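Local structure of excinuclease ABC, subunit A. (2VF7) at residues T597-M602 with F632-K637; L711-E716 with K740-L745. The protein probably binds DNA and hydrolyses ATP in nucleotide excision repair, as the UvrA-type damage-recognition subunit of a bacterial excinuclease. The protein carries 1 engineered substitution. One frame throughout, in Å; residues are numbered along the deposited sequence.

Contact 1: T597-M602 with F632-K637; sequences TPRSNM and FSFNVK
Arg599 reaches across to Phe634 and Asn635 with its guanidinium edge-on, its plane turned 62° from the amide of Asn635. Arg599 NE donates to Asn635 OD1 at 2.5 Å, with that oxygen lying slightly out of the guanidinium plane. Arg599 NH2 donates to the backbone O of Phe634, also at 2.5 Å; this separation is very short, so its exact value is doubtful. A weak second bond runs from NH2 to Asn635 OD1, leaving that carbonyl oxygen shared between two N-H groups of one arginine. Bends at chi2 (-130°) and chi3 (94°) turn the Arg599 chain so that its NE-NH2 side meets these acceptors.

The Phe634 ring returns the contact, its edge directed at the Arg599 backbone, with Phe634 CE1 3.1 Å from Arg599 O. With chi1 at 52°, its CG fits between its own N and carbonyl carbon, and CZ comes against the amide end of Asn601. Behind Asn635, an ST turn shapes the backbone: Ser633 OG accepts from Asn635 N at 3.2 Å.

Further out, Arg599 NH2 also bonds to Gln645 O, and NH1 forms a salt bridge with Glu647 OE2, which would probably help to offset the nearby positive charge of Arg640. Arg671 makes a cation-pi contact with Phe634 and bonds to Pro598 O. Asn601 itself occupies the N-cap position of helix 602-605. Gln645 and Glu647 follow zinc ligand Cys644, and the Phe634 side chain is about 9 Å from the metal. Arginine-centred bonding thus ties the loop after strand 585-589 to the approach to the four-cysteine zinc module, an insertion in the ABC fold characteristic of UvrA proteins.

Contact 2: L711-E716 with K740-L745; sequences LDTLRE and KLATEL
Thr713 and Ala742 form a close helix-helix contact between helices 705-716 and 733-743, buried in the second ABC half of the chain. Their CA atoms are only 5.2 Å apart, a spacing made possible by the small alanine side chain. Ala742 CB lies over the backbone of the other helix, 3.6 Å from Thr713 O, and beside the threonine hydroxyl. Thr713 OG1 comes to 3.3 Å from Ala742 O without a hydrogen bond between the two helices; it bonds instead to Ala710 O within its own helix. That intrahelical bond goes with a chi1 of 56°, which puts OG1 between the backbone N and the carbonyl carbon, while Thr713 CG2 lies 4.1 Å from Leu745 CB.

Leu714 extends the apolar patch with one branch, Leu714 CD2 resting 3.8 Å from Ala742 CB. Beyond the pair, Leu745 packs on Gln775 and Leu779 of helix 766-781, while Glu716 makes a salt bridge to Lys778 of that same helix. Lys740 pairs with Asp590, just past strand 585-589. Helix 733-743 begins in the LSGGE sequence, so this tight, largely apolar packing belongs to the helical part of an ABC ATPase that carries the signature motif.

Overall arrangement
Along the chain, contact 1 closes before contact 2 opens, and both belong to the second ABC half. Their centres are 20 Å apart, yet Met602, at the start of helix 602-605, joins them: Met602 CE packs 3.6 Å from Leu714 CD2. Contact 1 lies toward the zinc module, whereas contact 2 joins helices 705-716 and 733-743. Strand 585-589, at one edge of the six-stranded mixed sheet, runs into the loop of contact 1, while its Arg585 pairs with Glu744 of contact 2. Gln726 and Glu730, which bind the first ADP, lie in sequence between the two segments of contact 2, and the side chain of Asn601 comes within about 6 Å of that of Gln726. Together the contacts join the zinc-module side to the signature helices.

Contact 1: T597-M602 with F632-K637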
# COMPACT_ATOMS: atom_id res chain seq x y z
N THR A 597 18.47 -9.92 -11.49
CA THR A 597 17.96 -8.72 -12.16
C THR A 597 17.84 -9.02 -13.64
O THR A 597 18.28 -10.08 -14.07
CB THR A 597 18.88 -7.50 -11.95
OG1 THR A 597 20.08 -7.66 -12.73
CG2 THR A 597 19.24 -7.32 -10.47
N PRO A 598 17.22 -8.11 -14.42
CA PRO A 598 17.10 -8.30 -15.88
C PRO A 598 18.36 -8.09 -16.75
O PRO A 598 18.26 -8.18 -17.98
CB PRO A 598 15.99 -7.30 -16.27
CG PRO A 598 15.40 -6.77 -14.96
CD PRO A 598 16.51 -6.89 -13.97
N ARG A 599 19.52 -7.80 -16.14
CA ARG A 599 20.81 -7.81 -16.88
C ARG A 599 21.02 -9.16 -17.51
O ARG A 599 21.49 -9.26 -18.64
CB ARG A 599 22.00 -7.73 -15.94
CG ARG A 599 22.29 -6.47 -15.32
CD ARG A 599 23.76 -6.17 -15.53
NE ARG A 599 23.87 -5.34 -16.72
CZ ARG A 599 23.59 -4.05 -16.75
NH1 ARG A 599 23.18 -3.41 -15.66
NH2 ARG A 599 23.72 -3.39 -17.88
N SER A 600 20.75 -10.20 -16.71
CA SER A 600 21.03 -11.59 -17.06
C SER A 600 20.07 -12.13 -18.10
O SER A 600 18.87 -11.79 -18.11
CB SER A 600 20.94 -12.47 -15.82
OG SER A 600 21.90 -12.08 -14.85
N ASN A 601 20.62 -12.98 -18.97
CA ASN A 601 19.84 -13.70 -19.96
C ASN A 601 20.62 -14.94 -20.49
O ASN A 601 21.80 -15.11 -20.18
CB ASN A 601 19.35 -12.74 -21.07
CG ASN A 601 20.47 -11.90 -21.69
OD1 ASN A 601 20.26 -10.74 -22.03
ND2 ASN A 601 21.64 -12.48 -21.87
N MET A 602 19.95 -15.82 -21.23
CA MET A 602 20.65 -16.96 -21.85
C MET A 602 21.87 -16.50 -22.63
O MET A 602 22.94 -17.11 -22.53
CB MET A 602 19.75 -17.69 -22.86
CG MET A 602 18.92 -18.83 -22.31
SD MET A 602 17.56 -19.14 -23.48
CE MET A 602 17.30 -20.87 -23.19
N PHE A 632 28.40 -3.07 -28.42
CA PHE A 632 27.24 -3.95 -28.55
C PHE A 632 27.00 -4.72 -27.27
O PHE A 632 26.16 -5.62 -27.21
CB PHE A 632 27.35 -4.84 -29.81
CG PHE A 632 27.52 -4.06 -31.10
CD1 PHE A 632 26.42 -3.56 -31.78
CD2 PHE A 632 28.79 -3.82 -31.61
CE1 PHE A 632 26.58 -2.81 -32.97
CE2 PHE A 632 28.96 -3.07 -32.80
CZ PHE A 632 27.85 -2.58 -33.49
N SER A 633 27.75 -4.36 -26.23
CA SER A 633 27.51 -4.85 -24.89
C SER A 633 26.46 -3.98 -24.21
O SER A 633 26.44 -2.76 -24.40
CB SER A 633 28.82 -4.81 -24.08
OG SER A 633 28.72 -5.60 -22.91
N PHE A 634 25.56 -4.59 -23.45
CA PHE A 634 24.69 -3.80 -22.58
C PHE A 634 25.23 -3.82 -21.15
O PHE A 634 24.54 -3.41 -20.24
CB PHE A 634 23.24 -4.30 -22.62
CG PHE A 634 23.10 -5.77 -22.38
CD1 PHE A 634 23.06 -6.28 -21.08
CD2 PHE A 634 23.03 -6.66 -23.44
CE1 PHE A 634 22.98 -7.63 -20.86
CE2 PHE A 634 22.95 -8.01 -23.23
CZ PHE A 634 22.91 -8.50 -21.95
N ASN A 635 26.47 -4.30 -20.97
CA ASN A 635 27.11 -4.29 -19.64
C ASN A 635 28.19 -3.25 -19.52
O ASN A 635 28.82 -3.08 -18.47
CB ASN A 635 27.58 -5.68 -19.22
CG ASN A 635 26.44 -6.61 -19.05
OD1 ASN A 635 25.40 -6.20 -18.56
ND2 ASN A 635 26.59 -7.85 -19.48
N VAL A 636 28.36 -2.52 -20.59
CA VAL A 636 29.39 -1.52 -20.68
C VAL A 636 28.74 -0.24 -21.21
O VAL A 636 27.90 -0.28 -22.10
CB VAL A 636 30.59 -2.06 -21.56
CG1 VAL A 636 31.44 -0.95 -22.13
CG2 VAL A 636 31.47 -3.00 -20.73
N LYS A 637 29.13 0.89 -20.63
CA LYS A 637 28.68 2.20 -21.05
C LYS A 637 29.13 2.51 -22.50
O LYS A 637 30.20 2.05 -22.93
CB LYS A 637 29.23 3.22 -20.05
CG LYS A 637 29.18 4.65 -20.45
CD LYS A 637 30.25 5.44 -19.70
CE LYS A 637 31.63 5.26 -20.34
NZ LYS A 637 32.65 6.13 -19.72

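Contact 2: L711-E716 with K740-L745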
# COMPACT_ATOMS: atom_id res chain seq x y z
N LEU A 711 23.46 -22.89 -28.69
CA LEU A 711 22.03 -22.94 -29.01
C LEU A 711 21.49 -24.34 -29.20
O LEU A 711 20.29 -24.57 -28.97
CB LEU A 711 21.78 -22.18 -30.31
CG LEU A 711 22.14 -20.70 -30.41
CD1 LEU A 711 21.89 -20.24 -31.84
CD2 LEU A 711 21.36 -19.85 -29.43
N ASP A 712 22.35 -25.27 -29.63
CA ASP A 712 21.95 -26.66 -29.87
C ASP A 712 21.62 -27.40 -28.57
O ASP A 712 20.62 -28.13 -28.50
CB ASP A 712 23.03 -27.40 -30.68
CG ASP A 712 22.52 -28.67 -31.34
OD1 ASP A 712 21.55 -28.60 -32.14
OD2 ASP A 712 23.09 -29.76 -31.07
N THR A 713 22.47 -27.24 -27.55
CA THR A 713 22.23 -27.79 -26.20
C THR A 713 20.99 -27.17 -25.52
O THR A 713 20.27 -27.84 -24.80
CB THR A 713 23.45 -27.63 -25.24
OG1 THR A 713 23.82 -26.24 -25.15
CG2 THR A 713 24.61 -28.44 -25.72
N LEU A 714 20.74 -25.90 -25.76
CA LEU A 714 19.53 -25.26 -25.25
C LEU A 714 18.29 -25.78 -25.93
O LEU A 714 17.21 -25.77 -25.36
CB LEU A 714 19.60 -23.76 -25.44
CG LEU A 714 20.59 -23.06 -24.53
CD1 LEU A 714 20.77 -21.64 -25.04
CD2 LEU A 714 20.10 -23.08 -23.07
N ARG A 715 18.45 -26.25 -27.16
CA ARG A 715 17.31 -26.72 -27.94
C ARG A 715 17.00 -28.15 -27.57
O ARG A 715 15.85 -28.48 -27.29
CB ARG A 715 17.60 -26.57 -29.43
CG ARG A 715 16.38 -26.22 -30.25
CD ARG A 715 16.75 -25.91 -31.71
NE ARG A 715 15.74 -26.42 -32.64
CZ ARG A 715 15.67 -27.69 -33.05
NH1 ARG A 715 16.54 -28.59 -32.61
NH2 ARG A 715 14.72 -28.07 -33.89
N GLU A 716 18.04 -28.98 -27.53
CA GLU A 716 17.98 -30.37 -27.06
C GLU A 716 17.33 -30.55 -25.68
O GLU A 716 16.74 -31.60 -25.38
CB GLU A 716 19.39 -30.98 -27.02
CG GLU A 716 19.88 -31.54 -28.35
CD GLU A 716 21.37 -31.92 -28.34
OE1 GLU A 716 22.22 -31.03 -28.10
OE2 GLU A 716 21.67 -33.11 -28.58
N LYS A 740 21.44 -23.84 -17.10
CA LYS A 740 22.69 -24.13 -16.41
C LYS A 740 23.23 -25.48 -16.83
O LYS A 740 24.43 -25.66 -16.98
CB LYS A 740 22.49 -24.16 -14.90
CG LYS A 740 22.25 -22.80 -14.25
CD LYS A 740 21.67 -23.05 -12.88
CE LYS A 740 21.02 -21.83 -12.33
NZ LYS A 740 21.96 -21.11 -11.45
N LEU A 741 22.31 -26.44 -16.98
CA LEU A 741 22.63 -27.78 -17.46
C LEU A 741 23.19 -27.76 -18.87
O LEU A 741 24.18 -28.43 -19.14
CB LEU A 741 21.39 -28.66 -17.41
CG LEU A 741 21.50 -30.17 -17.62
CD1 LEU A 741 22.60 -30.78 -16.75
CD2 LEU A 741 20.15 -30.86 -17.35
N ALA A 742 22.55 -27.00 -19.77
CA ALA A 742 22.96 -26.95 -21.17
C ALA A 742 24.33 -26.32 -21.33
O ALA A 742 25.13 -26.73 -22.18
CB ALA A 742 21.93 -26.22 -22.01
N THR A 743 24.61 -25.32 -20.48
CA THR A 743 25.91 -24.68 -20.41
C THR A 743 26.99 -25.70 -20.05
O THR A 743 28.12 -25.61 -20.52
CB THR A 743 25.91 -23.51 -19.40
OG1 THR A 743 24.77 -22.68 -19.63
CG2 THR A 743 27.16 -22.65 -19.55
N GLU A 744 26.62 -26.69 -19.23
CA GLU A 744 27.53 -27.77 -18.83
C GLU A 744 27.44 -29.06 -19.66
O GLU A 744 28.15 -30.02 -19.38
CB GLU A 744 27.32 -28.12 -17.35
CG GLU A 744 27.80 -27.07 -16.38
CD GLU A 744 29.27 -26.79 -16.54
OE1 GLU A 744 30.05 -27.75 -16.77
OE2 GLU A 744 29.65 -25.61 -16.44
N LEU A 745 26.56 -29.09 -20.66
CA LEU A 745 26.33 -30.32 -21.43
C LEU A 745 27.42 -30.63 -22.47
O LEU A 745 27.90 -31.76 -22.53
CB LEU A 745 24.95 -30.29 -22.10
CG LEU A 745 24.01 -31.45 -21.76
CD1 LEU A 745 23.85 -31.59 -20.25
CD2 LEU A 745 22.64 -31.29 -22.43